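Local coordinates for protein geranyltranstransferase (Legionella pneumophila subsp. pneumophila, PDB 3LOM) that probably joins prenyl diphosphates into farnesyl or geranylgeranyl diphosphate in isoprenoid biosynthesis, as other magnesium-dependent synthases of its family do, at residues A35-S40 against K109-A114; L46-K51 against R102-C107; R52-L57 against L194-M199; A94-D99 against S162-D167. All coordinates share one frame; numbering follows the deposited sequence.

Contact 1 of 4, residues A35-S40 against K109-A114; sequences APQIRS and KAFDEA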
loop_
_atom_site.group_PDB
_atom_site.type_symbol
_atom_site.label_atom_id
_atom_site.label_comp_id
_atom_site.label_asym_id
_atom_site.label_seq_id
_atom_site.Cartn_x
_atom_site.Cartn_y
_atom_site.Cartn_z
ATOM N N ALA A 35 0.031 7.053 -16.812
ATOM C CA ALA A 35 -0.722 6.052 -17.575
ATOM C C ALA A 35 -2.209 6.392 -17.670
ATOM O O ALA A 35 -2.887 6.441 -16.644
ATOM C CB ALA A 35 -0.536 4.665 -16.978
ATOM N N PRO A 36 -2.717 6.623 -18.905
ATOM C CA PRO A 36 -4.141 6.895 -19.143
ATOM C C PRO A 36 -5.094 5.805 -18.654
ATOM O O PRO A 36 -6.166 6.141 -18.146
ATOM C CB PRO A 36 -4.219 7.067 -20.664
ATOM C CG PRO A 36 -2.873 7.618 -21.018
ATOM C CD PRO A 36 -1.916 6.876 -20.121
ATOM N N GLN A 37 -4.702 4.531 -18.787
ATOM C CA GLN A 37 -5.459 3.403 -18.217
ATOM C C GLN A 37 -5.635 3.547 -16.715
ATOM O O GLN A 37 -6.706 3.258 -16.181
ATOM C CB GLN A 37 -4.768 2.062 -18.480
ATOM C CG GLN A 37 -5.181 1.351 -19.737
ATOM C CD GLN A 37 -6.527 0.671 -19.628
ATOM O OE1 GLN A 37 -6.683 -0.340 -18.942
ATOM N NE2 GLN A 37 -7.508 1.213 -20.329
ATOM N N ILE A 38 -4.579 3.982 -16.034
ATOM C CA ILE A 38 -4.640 4.131 -14.582
ATOM C C ILE A 38 -5.610 5.241 -14.180
ATOM O O ILE A 38 -6.547 4.968 -13.428
ATOM C CB ILE A 38 -3.235 4.267 -13.937
ATOM C CG1 ILE A 38 -2.400 3.005 -14.206
ATOM C CG2 ILE A 38 -3.327 4.545 -12.431
ATOM C CD1 ILE A 38 -3.016 1.685 -13.728
ATOM N N ARG A 39 -5.433 6.456 -14.707
ATOM C CA ARG A 39 -6.342 7.566 -14.342
ATOM C C ARG A 39 -7.792 7.326 -14.757
ATOM O O ARG A 39 -8.715 7.742 -14.056
ATOM C CB ARG A 39 -5.839 8.959 -14.781
ATOM C CG ARG A 39 -5.709 9.193 -16.261
ATOM C CD ARG A 39 -4.273 9.469 -16.654
ATOM N NE ARG A 39 -4.037 10.857 -17.042
ATOM C CZ ARG A 39 -3.079 11.250 -17.878
ATOM N NH1 ARG A 39 -2.256 10.364 -18.427
ATOM N NH2 ARG A 39 -2.941 12.533 -18.172
ATOM N N SER A 40 -7.993 6.607 -15.858
ATOM C CA SER A 40 -9.340 6.218 -16.250
ATOM C C SER A 40 -9.954 5.222 -15.261
ATOM O O SER A 40 -11.101 5.389 -14.837
ATOM C CB SER A 40 -9.363 5.660 -17.674
ATOM O OG SER A 40 -10.678 5.261 -18.029
ATOM N N LYS A 109 -13.892 -6.235 -15.029
ATOM C CA LYS A 109 -14.834 -6.483 -16.121
ATOM C C LYS A 109 -14.928 -5.282 -17.069
ATOM O O LYS A 109 -15.038 -5.460 -18.281
ATOM C CB LYS A 109 -16.226 -6.854 -15.589
ATOM C CG LYS A 109 -16.276 -8.132 -14.753
ATOM C CD LYS A 109 -15.734 -9.345 -15.498
ATOM C CE LYS A 109 -16.699 -9.831 -16.569
ATOM N NZ LYS A 109 -16.054 -10.893 -17.380
ATOM N N ALA A 110 -14.887 -4.071 -16.509
ATOM C CA ALA A 110 -14.899 -2.840 -17.295
ATOM C C ALA A 110 -13.562 -2.598 -17.979
ATOM O O ALA A 110 -13.510 -1.992 -19.049
ATOM C CB ALA A 110 -15.262 -1.655 -16.426
ATOM N N PHE A 111 -12.482 -3.067 -17.360
ATOM C CA PHE A 111 -11.150 -2.937 -17.941
ATOM C C PHE A 111 -10.585 -4.329 -18.132
ATOM O O PHE A 111 -11.103 -5.101 -18.940
ATOM C CB PHE A 111 -10.263 -2.060 -17.054
ATOM C CG PHE A 111 -10.688 -0.617 -17.020
ATOM C CD1 PHE A 111 -10.147 0.301 -17.916
ATOM C CD2 PHE A 111 -11.648 -0.177 -16.106
ATOM C CE1 PHE A 111 -10.555 1.638 -17.901
ATOM C CE2 PHE A 111 -12.060 1.153 -16.082
ATOM C CZ PHE A 111 -11.512 2.061 -16.981
ATOM N N ASP A 112 -9.535 -4.653 -17.389
ATOM C CA ASP A 112 -9.021 -6.015 -17.343
ATOM C C ASP A 112 -8.469 -6.286 -15.948
ATOM O O ASP A 112 -8.379 -5.367 -15.125
ATOM C CB ASP A 112 -7.978 -6.267 -18.441
ATOM C CG ASP A 112 -6.946 -5.164 -18.542
ATOM O OD1 ASP A 112 -6.358 -4.790 -17.511
ATOM O OD2 ASP A 112 -6.701 -4.689 -19.668
ATOM N N GLU A 113 -8.115 -7.535 -15.681
ATOM C CA GLU A 113 -7.633 -7.915 -14.356
ATOM C C GLU A 113 -6.332 -7.218 -13.971
ATOM O O GLU A 113 -6.214 -6.751 -12.834
ATOM C CB GLU A 113 -7.480 -9.421 -14.247
ATOM C CG GLU A 113 -8.786 -10.180 -14.154
ATOM C CD GLU A 113 -8.561 -11.677 -14.070
ATOM O OE1 GLU A 113 -7.605 -12.102 -13.378
ATOM O OE2 GLU A 113 -9.340 -12.423 -14.700
ATOM N N ALA A 114 -5.388 -7.104 -14.913
ATOM C CA ALA A 114 -4.133 -6.369 -14.659
ATOM C C ALA A 114 -4.364 -4.915 -14.207
ATOM O O ALA A 114 -3.687 -4.429 -13.301
ATOM C CB ALA A 114 -3.235 -6.396 -15.874
#
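The ring of Phe111 reaches across to Gln37 and Ser40 on the first turns of helix 36-46, a surface contact at the periphery of a mostly helical isoprenoid synthase fold. Phe111 is the first residue to leave helical geometry after helix 107-110. From its CB, which points at helix 36-46, CG lies beside the backbone N and anti to the carbonyl carbon (chi1 -68°), and this carries the ring across. CD1 meets the end of Gln37, with NE2 of that amide 3.7 Å from CD1 and near the ring plane. The two side chains slide past each other in opposite directions, with amide and ring planes 62° apart. CE1 sits between the two partners, 3.6 Å from OG of Ser40. At the tip, CZ meets the same OG at 3.5 Å, so the hydroxyl lies at the ring edge, near its plane. Ala41 adds an apolar neighbour for the ring. The polar end of Gln37 has a second partner: its OE1 is hydrogen-bonded to OG1 of Thr115. Asp112 is the N-cap of helix 113-135, where its side chain caps a backbone N, and its OD1 is hydrogen-bonded to that same OG1 of Thr115.

Contact 2 of 4, residues L46-K51 against R102-C107; sequences LFSGGK and RGKPSC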
loop_
_atom_site.group_PDB
_atom_site.type_symbol
_atom_site.label_atom_id
_atom_site.label_comp_id
_atom_site.label_asym_id
_atom_site.label_seq_id
_atom_site.Cartn_x
_atom_site.Cartn_y
_atom_site.Cartn_z
ATOM N N LEU A 46 -13.525 4.829 -8.163
ATOM C CA LEU A 46 -13.767 5.725 -7.024
ATOM C C LEU A 46 -15.110 6.449 -6.962
ATOM O O LEU A 46 -15.485 6.948 -5.901
ATOM C CB LEU A 46 -12.653 6.769 -6.913
ATOM C CG LEU A 46 -11.442 6.433 -6.041
ATOM C CD1 LEU A 46 -10.552 7.650 -5.945
ATOM C CD2 LEU A 46 -11.865 5.968 -4.646
ATOM N N PHE A 47 -15.827 6.540 -8.079
ATOM C CA PHE A 47 -17.053 7.333 -8.089
ATOM C C PHE A 47 -18.267 6.521 -8.474
ATOM O O PHE A 47 -18.324 5.941 -9.559
ATOM C CB PHE A 47 -16.909 8.571 -8.971
ATOM C CG PHE A 47 -15.873 9.536 -8.483
ATOM C CD1 PHE A 47 -14.592 9.529 -9.022
ATOM C CD2 PHE A 47 -16.171 10.442 -7.469
ATOM C CE1 PHE A 47 -13.619 10.422 -8.563
ATOM C CE2 PHE A 47 -15.204 11.344 -7.003
ATOM C CZ PHE A 47 -13.929 11.330 -7.554
ATOM N N SER A 48 -19.229 6.480 -7.555
ATOM C CA SER A 48 -20.470 5.746 -7.752
ATOM C C SER A 48 -21.639 6.503 -7.134
ATOM O O SER A 48 -21.448 7.523 -6.460
ATOM C CB SER A 48 -20.372 4.345 -7.139
ATOM O OG SER A 48 -19.336 3.590 -7.746
ATOM N N GLY A 49 -22.846 5.994 -7.383
ATOM C CA GLY A 49 -24.058 6.487 -6.735
ATOM C C GLY A 49 -24.169 5.980 -5.307
ATOM O O GLY A 49 -23.418 5.087 -4.889
ATOM N N GLY A 50 -25.107 6.553 -4.555
ATOM C CA GLY A 50 -25.258 6.249 -3.132
ATOM C C GLY A 50 -24.161 6.881 -2.289
ATOM O O GLY A 50 -23.343 7.659 -2.792
ATOM N N LYS A 51 -24.138 6.544 -1.003
ATOM C CA LYS A 51 -23.136 7.100 -0.087
ATOM C C LYS A 51 -22.116 6.077 0.436
ATOM O O LYS A 51 -22.400 4.880 0.531
ATOM C CB LYS A 51 -23.775 7.902 1.070
ATOM C CG LYS A 51 -25.301 7.810 1.219
ATOM C CD LYS A 51 -26.013 8.953 0.481
ATOM C CE LYS A 51 -27.455 9.126 0.945
ATOM N NZ LYS A 51 -27.542 9.823 2.263
ATOM N N ARG A 102 -21.753 -3.483 -6.873
ATOM C CA ARG A 102 -23.084 -2.875 -6.771
ATOM C C ARG A 102 -23.920 -3.286 -7.997
ATOM O O ARG A 102 -24.144 -4.481 -8.216
ATOM C CB ARG A 102 -23.009 -1.349 -6.554
ATOM C CG ARG A 102 -21.896 -0.914 -5.584
ATOM C CD ARG A 102 -22.222 0.373 -4.838
ATOM N NE ARG A 102 -23.365 0.215 -3.937
ATOM C CZ ARG A 102 -23.298 -0.251 -2.689
ATOM N NH1 ARG A 102 -24.404 -0.351 -1.965
ATOM N NH2 ARG A 102 -22.135 -0.615 -2.160
ATOM N N GLY A 103 -24.343 -2.321 -8.807
ATOM C CA GLY A 103 -25.145 -2.631 -9.989
ATOM C C GLY A 103 -24.353 -2.696 -11.281
ATOM O O GLY A 103 -24.803 -3.288 -12.270
ATOM N N LYS A 104 -23.172 -2.084 -11.267
ATOM C CA LYS A 104 -22.360 -1.900 -12.471
ATOM C C LYS A 104 -21.234 -2.938 -12.555
ATOM O O LYS A 104 -20.864 -3.513 -11.533
ATOM C CB LYS A 104 -21.808 -0.462 -12.526
ATOM C CG LYS A 104 -20.976 -0.023 -11.317
ATOM C CD LYS A 104 -20.433 1.398 -11.497
ATOM C CE LYS A 104 -19.347 1.702 -10.477
ATOM N NZ LYS A 104 -18.801 3.086 -10.597
ATOM N N PRO A 105 -20.709 -3.199 -13.775
ATOM C CA PRO A 105 -19.532 -4.049 -13.921
ATOM C C PRO A 105 -18.367 -3.629 -13.028
ATOM O O PRO A 105 -18.097 -2.437 -12.869
ATOM C CB PRO A 105 -19.159 -3.866 -15.394
ATOM C CG PRO A 105 -20.454 -3.680 -16.064
ATOM C CD PRO A 105 -21.338 -2.933 -15.085
ATOM N N SER A 106 -17.702 -4.621 -12.442
ATOM C CA SER A 106 -16.542 -4.401 -11.585
ATOM C C SER A 106 -15.347 -3.963 -12.415
ATOM O O SER A 106 -15.355 -4.083 -13.647
ATOM C CB SER A 106 -16.206 -5.682 -10.825
ATOM O OG SER A 106 -16.057 -6.760 -11.728
ATOM N N CYS A 107 -14.313 -3.481 -11.732
ATOM C CA CYS A 107 -13.163 -2.883 -12.389
ATOM C C CYS A 107 -12.452 -3.785 -13.401
ATOM O O CYS A 107 -12.025 -3.314 -14.455
ATOM C CB CYS A 107 -12.165 -2.377 -11.359
ATOM S SG CYS A 107 -10.959 -1.300 -12.075
#
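NZ of Lys104 is gripped by Ser48 and the backbone of Phe47, pinning the tiny two-stranded antiparallel hairpin of residues 100-101 and 104-105 to the loop between helices 36-46 and 53-64. The ammonium gives a hydrogen bond to OG of Ser48 at 2.9 Å and a weak one to the carbonyl O of Phe47 at 3.1 Å. The carbonyl O of Tyr44 is a third acceptor, and the Tyr44 ring makes a cation-pi contact with the same lysine. Oxygens from the end of helix 36-46 and the loop after it therefore probably share one positive charge. The geometry of Lys104 makes this reach possible: beyond CG the chain runs fully extended, its last torsion at -179°, and brings the nitrogen to the loop end on. The serine OG is also 3.3 Å from CE of Lys104. On the other side, Ser48 points its CB at the hairpin with OG beside its own backbone N (chi1 -61°). Phe47 behaves differently: its CB leads away from the hairpin, its ring packs on Leu24 and Glu25 of helix 5-28, and what it offers Lys104 is backbone. Tyr44 fastens the hairpin a second time, through its OH, which is hydrogen-bonded to the carbonyl O of Pro105.

Contact 3 of 4, residues R52-L57 against L194-M199; sequences RIRPIL and LACFEM. With PO4 (phosphate ion), chain C.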
loop_
_atom_site.group_PDB
_atom_site.type_symbol
_atom_site.label_atom_id
_atom_site.label_comp_id
_atom_site.label_asym_id
_atom_site.label_seq_id
_atom_site.Cartn_x
_atom_site.Cartn_y
_atom_site.Cartn_z
ATOM N N ARG A 52 -20.924 6.582 0.742
ATOM C CA ARG A 52 -19.826 5.776 1.275
ATOM C C ARG A 52 -19.716 6.021 2.786
ATOM O O ARG A 52 -19.384 7.131 3.217
ATOM C CB ARG A 52 -18.501 6.143 0.592
ATOM C CG ARG A 52 -18.611 6.771 -0.806
ATOM C CD ARG A 52 -18.457 5.751 -1.931
ATOM N NE ARG A 52 -19.739 5.274 -2.443
ATOM C CZ ARG A 52 -20.242 4.072 -2.192
ATOM N NH1 ARG A 52 -19.568 3.215 -1.434
ATOM N NH2 ARG A 52 -21.416 3.725 -2.702
ATOM N N ILE A 53 -19.992 4.984 3.579
ATOM C CA ILE A 53 -20.108 5.104 5.045
ATOM C C ILE A 53 -18.858 5.571 5.821
ATOM O O ILE A 53 -18.978 6.392 6.736
ATOM C CB ILE A 53 -20.787 3.832 5.687
ATOM C CG1 ILE A 53 -21.229 4.093 7.132
ATOM C CG2 ILE A 53 -19.903 2.584 5.576
ATOM C CD1 ILE A 53 -22.293 5.168 7.269
ATOM N N ARG A 54 -17.675 5.093 5.438
ATOM C CA ARG A 54 -16.434 5.451 6.144
ATOM C C ARG A 54 -16.064 6.955 6.167
ATOM O O ARG A 54 -15.737 7.463 7.245
ATOM C CB ARG A 54 -15.250 4.569 5.708
ATOM C CG ARG A 54 -15.354 3.133 6.191
ATOM C CD ARG A 54 -14.701 2.160 5.221
ATOM N NE ARG A 54 -15.016 0.767 5.538
ATOM C CZ ARG A 54 -16.099 0.115 5.117
ATOM N NH1 ARG A 54 -16.289 -1.155 5.464
ATOM N NH2 ARG A 54 -16.998 0.724 4.353
ATOM N N PRO A 55 -16.116 7.671 5.008
ATOM C CA PRO A 55 -15.882 9.122 5.073
ATOM C C PRO A 55 -16.862 9.897 5.943
ATOM O O PRO A 55 -16.451 10.822 6.630
ATOM C CB PRO A 55 -16.052 9.567 3.618
ATOM C CG PRO A 55 -15.644 8.433 2.856
ATOM C CD PRO A 55 -16.138 7.224 3.602
ATOM N N ILE A 56 -18.136 9.518 5.901
ATOM C CA ILE A 56 -19.175 10.143 6.714
ATOM C C ILE A 56 -18.883 9.993 8.212
ATOM O O ILE A 56 -18.973 10.968 8.965
ATOM C CB ILE A 56 -20.579 9.575 6.385
ATOM C CG1 ILE A 56 -20.897 9.760 4.895
ATOM C CG2 ILE A 56 -21.652 10.250 7.244
ATOM C CD1 ILE A 56 -22.059 8.908 4.385
ATOM N N LEU A 57 -18.507 8.780 8.622
ATOM C CA LEU A 57 -18.151 8.493 10.016
ATOM C C LEU A 57 -16.970 9.330 10.469
ATOM O O LEU A 57 -16.982 9.849 11.578
ATOM C CB LEU A 57 -17.850 7.005 10.219
ATOM C CG LEU A 57 -19.019 6.033 10.063
ATOM C CD1 LEU A 57 -18.502 4.608 9.908
ATOM C CD2 LEU A 57 -20.011 6.146 11.219
ATOM N N LEU A 194 -13.008 0.915 12.663
ATOM C CA LEU A 194 -12.452 1.457 13.903
ATOM C C LEU A 194 -11.431 2.562 13.624
ATOM O O LEU A 194 -11.370 3.556 14.355
ATOM C CB LEU A 194 -11.804 0.335 14.719
ATOM C CG LEU A 194 -11.847 0.337 16.248
ATOM C CD1 LEU A 194 -13.242 0.660 16.777
ATOM C CD2 LEU A 194 -11.373 -1.023 16.765
ATOM N N ALA A 195 -10.649 2.386 12.554
ATOM C CA ALA A 195 -9.679 3.391 12.104
ATOM C C ALA A 195 -10.273 4.786 11.807
ATOM O O ALA A 195 -9.571 5.784 11.947
ATOM C CB ALA A 195 -8.892 2.877 10.913
ATOM N N CYS A 196 -11.553 4.848 11.422
ATOM C CA CYS A 196 -12.253 6.127 11.208
ATOM C C CYS A 196 -12.228 6.981 12.459
ATOM O O CYS A 196 -11.938 8.175 12.409
ATOM C CB CYS A 196 -13.716 5.910 10.811
ATOM S SG CYS A 196 -13.974 4.934 9.331
ATOM N N PHE A 197 -12.520 6.337 13.582
ATOM C CA PHE A 197 -12.566 6.988 14.872
ATOM C C PHE A 197 -11.155 7.189 15.419
ATOM O O PHE A 197 -10.849 8.240 15.980
ATOM C CB PHE A 197 -13.452 6.176 15.817
ATOM C CG PHE A 197 -14.802 5.847 15.234
ATOM C CD1 PHE A 197 -15.864 6.731 15.367
ATOM C CD2 PHE A 197 -15.007 4.660 14.531
ATOM C CE1 PHE A 197 -17.108 6.437 14.816
ATOM C CE2 PHE A 197 -16.240 4.363 13.970
ATOM C CZ PHE A 197 -17.296 5.248 14.117
ATOM N N GLU A 198 -10.286 6.206 15.205
ATOM C CA GLU A 198 -8.915 6.266 15.726
ATOM C C GLU A 198 -8.014 7.286 15.026
ATOM O O GLU A 198 -7.190 7.928 15.685
ATOM C CB GLU A 198 -8.252 4.882 15.711
ATOM C CG GLU A 198 -8.865 3.858 16.662
ATOM C CD GLU A 198 -8.388 3.989 18.105
ATOM O OE1 GLU A 198 -7.465 4.787 18.390
ATOM O OE2 GLU A 198 -8.943 3.271 18.960
ATOM N N MET A 199 -8.157 7.428 13.705
ATOM C CA MET A 199 -7.407 8.456 12.959
ATOM C C MET A 199 -7.877 9.868 13.341
ATOM O O MET A 199 -7.068 10.791 13.428
ATOM C CB MET A 199 -7.490 8.236 11.442
ATOM C CG MET A 199 -6.514 7.190 10.896
ATOM S SD MET A 199 -6.620 6.867 9.114
ATOM C CE MET A 199 -8.225 6.253 9.079
HETATM P P PO4 C . -19.897 0.940 1.686
HETATM O O1 PO4 C . -21.335 0.486 1.681
HETATM O O2 PO4 C . -19.319 0.799 0.295
HETATM O O3 PO4 C . -19.821 2.385 2.122
HETATM O O4 PO4 C . -19.125 0.075 2.654
#
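Arg54 and Leu57 on the first turns of helix 53-64 meet Cys196 and Phe197 of helix 178-201 in the buried middle of the helical bundle, where the short segments run 9.2 Å apart at 27°. Arg52, the N-cap, starts the run. O2 of a phosphate ion, probably from the crystallisation liquor, lies at the edge of its guanidinium, near the plane, with NH1 as a weak donor, but the side chain has two conformers, so its role is doubtful. Ile53 follows with a firmer hold, its backbone N donating to phosphate O3 at 3.0 Å and nearly straight (162°). Arg54 then serves two partners. Its CB and CG lie against SG of Cys196, each at 3.9 Å, while the chain bends at chi2 and sends the guanidinium the other way, edge on, to put NH2 2.8 Å from phosphate O4. One turn on, Leu57 points at helix 178-201, its CB 4.3 Å from CB of Cys196. Its CD2 reaches CZ of Phe197 at 4.1 Å, the two side chains crossing at a slant. The meeting of the helices is mostly apolar, but the thiol sulfur also lies 3.7 Å from the carbonyl O of Arg54. Backbone N-H, arginine and helix N-terminus turn to this anion, in a pocket expected to stabilise negative charge and, as in relatives with this Gly-Gly-Lys-Arg-x-Arg-Pro signature, consistent with a substrate diphosphate site.

Contact 4 of 4, residues A94-D99 against S162-D167; sequences AMDNDD and SGQSLD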
loop_
_atom_site.group_PDB
_atom_site.type_symbol
_atom_site.label_atom_id
_atom_site.label_comp_id
_atom_site.label_asym_id
_atom_site.label_seq_id
_atom_site.Cartn_x
_atom_site.Cartn_y
_atom_site.Cartn_z
ATOM N N ALA A 94 -9.839 -14.582 -8.542
ATOM C CA ALA A 94 -9.054 -15.332 -7.551
ATOM C C ALA A 94 -9.651 -15.280 -6.147
ATOM O O ALA A 94 -9.344 -16.132 -5.312
ATOM C CB ALA A 94 -7.633 -14.813 -7.510
ATOM N N MET A 95 -10.482 -14.271 -5.885
ATOM C CA MET A 95 -11.066 -14.081 -4.563
ATOM C C MET A 95 -12.591 -14.191 -4.550
ATOM O O MET A 95 -13.118 -15.292 -4.671
ATOM C CB MET A 95 -10.572 -12.772 -3.942
ATOM C CG MET A 95 -9.060 -12.762 -3.717
ATOM S SD MET A 95 -8.550 -11.718 -2.352
ATOM C CE MET A 95 -7.010 -11.234 -3.028
ATOM N N ASP A 96 -13.309 -13.080 -4.396
ATOM C CA ASP A 96 -14.778 -13.154 -4.324
ATOM C C ASP A 96 -15.448 -13.389 -5.680
ATOM O O ASP A 96 -16.604 -13.796 -5.708
ATOM C CB ASP A 96 -15.396 -11.925 -3.647
ATOM C CG ASP A 96 -14.876 -11.692 -2.235
ATOM O OD1 ASP A 96 -14.420 -12.655 -1.582
ATOM O OD2 ASP A 96 -14.939 -10.528 -1.769
ATOM N N ASN A 97 -14.723 -13.130 -6.778
ATOM C CA ASN A 97 -15.203 -13.359 -8.163
ATOM C C ASN A 97 -16.525 -12.627 -8.477
ATOM O O ASN A 97 -17.531 -13.238 -8.865
ATOM C CB ASN A 97 -15.265 -14.874 -8.474
ATOM C CG ASN A 97 -15.552 -15.187 -9.949
ATOM O OD1 ASN A 97 -16.309 -16.109 -10.246
ATOM N ND2 ASN A 97 -14.951 -14.437 -10.864
ATOM N N ASP A 98 -16.520 -11.310 -8.282
ATOM C CA ASP A 98 -17.709 -10.499 -8.534
ATOM C C ASP A 98 -17.660 -9.827 -9.909
ATOM O O ASP A 98 -16.778 -9.008 -10.182
ATOM C CB ASP A 98 -17.909 -9.474 -7.414
ATOM C CG ASP A 98 -18.219 -10.129 -6.077
ATOM O OD1 ASP A 98 -18.856 -11.202 -6.076
ATOM O OD2 ASP A 98 -17.825 -9.581 -5.026
ATOM N N ASP A 99 -18.596 -10.213 -10.777
ATOM C CA ASP A 99 -18.762 -9.594 -12.098
ATOM C C ASP A 99 -19.312 -8.184 -11.941
ATOM O O ASP A 99 -18.998 -7.285 -12.729
ATOM C CB ASP A 99 -19.723 -10.415 -12.959
ATOM C CG ASP A 99 -19.066 -11.629 -13.600
ATOM O OD1 ASP A 99 -17.817 -11.724 -13.635
ATOM O OD2 ASP A 99 -19.816 -12.496 -14.090
ATOM N N SER A 162 -5.001 -10.367 6.608
ATOM C CA SER A 162 -5.238 -11.659 7.270
ATOM C C SER A 162 -6.732 -11.927 7.366
ATOM O O SER A 162 -7.179 -13.057 7.154
ATOM C CB SER A 162 -4.596 -11.716 8.655
ATOM O OG SER A 162 -3.193 -11.905 8.547
ATOM N N GLY A 163 -7.497 -10.875 7.654
ATOM C CA GLY A 163 -8.960 -10.964 7.675
ATOM C C GLY A 163 -9.571 -11.521 6.402
ATOM O O GLY A 163 -10.443 -12.378 6.466
ATOM N N GLN A 164 -9.102 -11.047 5.246
ATOM C CA GLN A 164 -9.637 -11.506 3.963
ATOM C C GLN A 164 -9.133 -12.904 3.585
ATOM O O GLN A 164 -9.904 -13.731 3.095
ATOM C CB GLN A 164 -9.378 -10.472 2.849
ATOM C CG GLN A 164 -9.784 -10.900 1.401
ATOM C CD GLN A 164 -11.277 -11.240 1.214
ATOM O OE1 GLN A 164 -12.091 -11.104 2.124
ATOM N NE2 GLN A 164 -11.628 -11.678 0.010
ATOM N N SER A 165 -7.848 -13.159 3.833
ATOM C CA SER A 165 -7.254 -14.493 3.652
ATOM C C SER A 165 -7.991 -15.574 4.445
ATOM O O SER A 165 -8.301 -16.643 3.907
ATOM C CB SER A 165 -5.769 -14.477 4.031
ATOM O OG SER A 165 -5.207 -15.782 3.989
ATOM N N LEU A 166 -8.296 -15.278 5.709
ATOM C CA LEU A 166 -9.020 -16.226 6.561
ATOM C C LEU A 166 -10.499 -16.301 6.195
ATOM O O LEU A 166 -11.125 -17.351 6.362
ATOM C CB LEU A 166 -8.848 -15.898 8.052
ATOM C CG LEU A 166 -7.485 -16.190 8.688
ATOM C CD1 LEU A 166 -7.356 -15.476 10.017
ATOM C CD2 LEU A 166 -7.237 -17.684 8.859
ATOM N N ASP A 167 -11.049 -15.195 5.689
ATOM C CA ASP A 167 -12.422 -15.179 5.182
ATOM C C ASP A 167 -12.575 -16.141 3.997
ATOM O O ASP A 167 -13.582 -16.819 3.871
ATOM C CB ASP A 167 -12.829 -13.759 4.775
ATOM C CG ASP A 167 -14.307 -13.633 4.448
ATOM O OD1 ASP A 167 -15.040 -13.027 5.249
ATOM O OD2 ASP A 167 -14.739 -14.119 3.385
#
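Gln164 reaches from helix 160-169 to Met95 and Asp96, the latter closing the family's first aspartate-rich motif, begun by Asp90 and Asp91 and known in relatives for binding magnesium and the allylic diphosphate. Its NE2 donates a weak hydrogen bond to Asp96 OD1 at 3.4 Å, fairly straight at 154°. The two side chains come from opposite directions, and the carboxylate stands almost square to the amide, their planes 83° apart. Met95 supplies the sulfur beside this bond: SD lies 3.9 Å from Gln164 NE2 and 4.0 Å from Gln164 CG, and the two side chains cross obliquely. What aims the amide is the next shell. Gln164 OE1 is hydrogen-bonded to NZ of Lys188, which fixes the flip of the amide and leaves NE2 directed at Asp96. Asp167 OD2 stands 5.2 Å from Asp96 OD1, and Asp167 OD1 forms a long, weak ion pair with the same lysine. Farther out, Leu168 touches both Met95 and Asp96, and Leu118 of the second subunit packs on Met95. The contact thus ties the loop after helix 69-91, just ahead of strand 100-101, to helix 160-169, with helix 178-201 alongside.

Overall arrangement
Contact 2 links two of the others. It touches contact 4, where Ser106 N probably bonds Asp99 O at 3.0 Å, and contact 3, where Lys51 CB packs 3.9 Å from Ile56 CD1. The phosphate is in contact 3; the aspartate-rich loop of contact 4 has its centre 22 Å from that contact's centre, with nearest atoms about 11 Å apart, consistent with relatives, where the two diphosphate sites share one cleft. Contact 1 lies 15 Å from contact 2 and 28 Å from contact 3 between centres. It meets contact 4 where Lys109 CG packs on Asp99 O and, like contact 4, touches the second subunit: Ala35 N makes a weak hydrogen bond with Ser162 OG of that subunit.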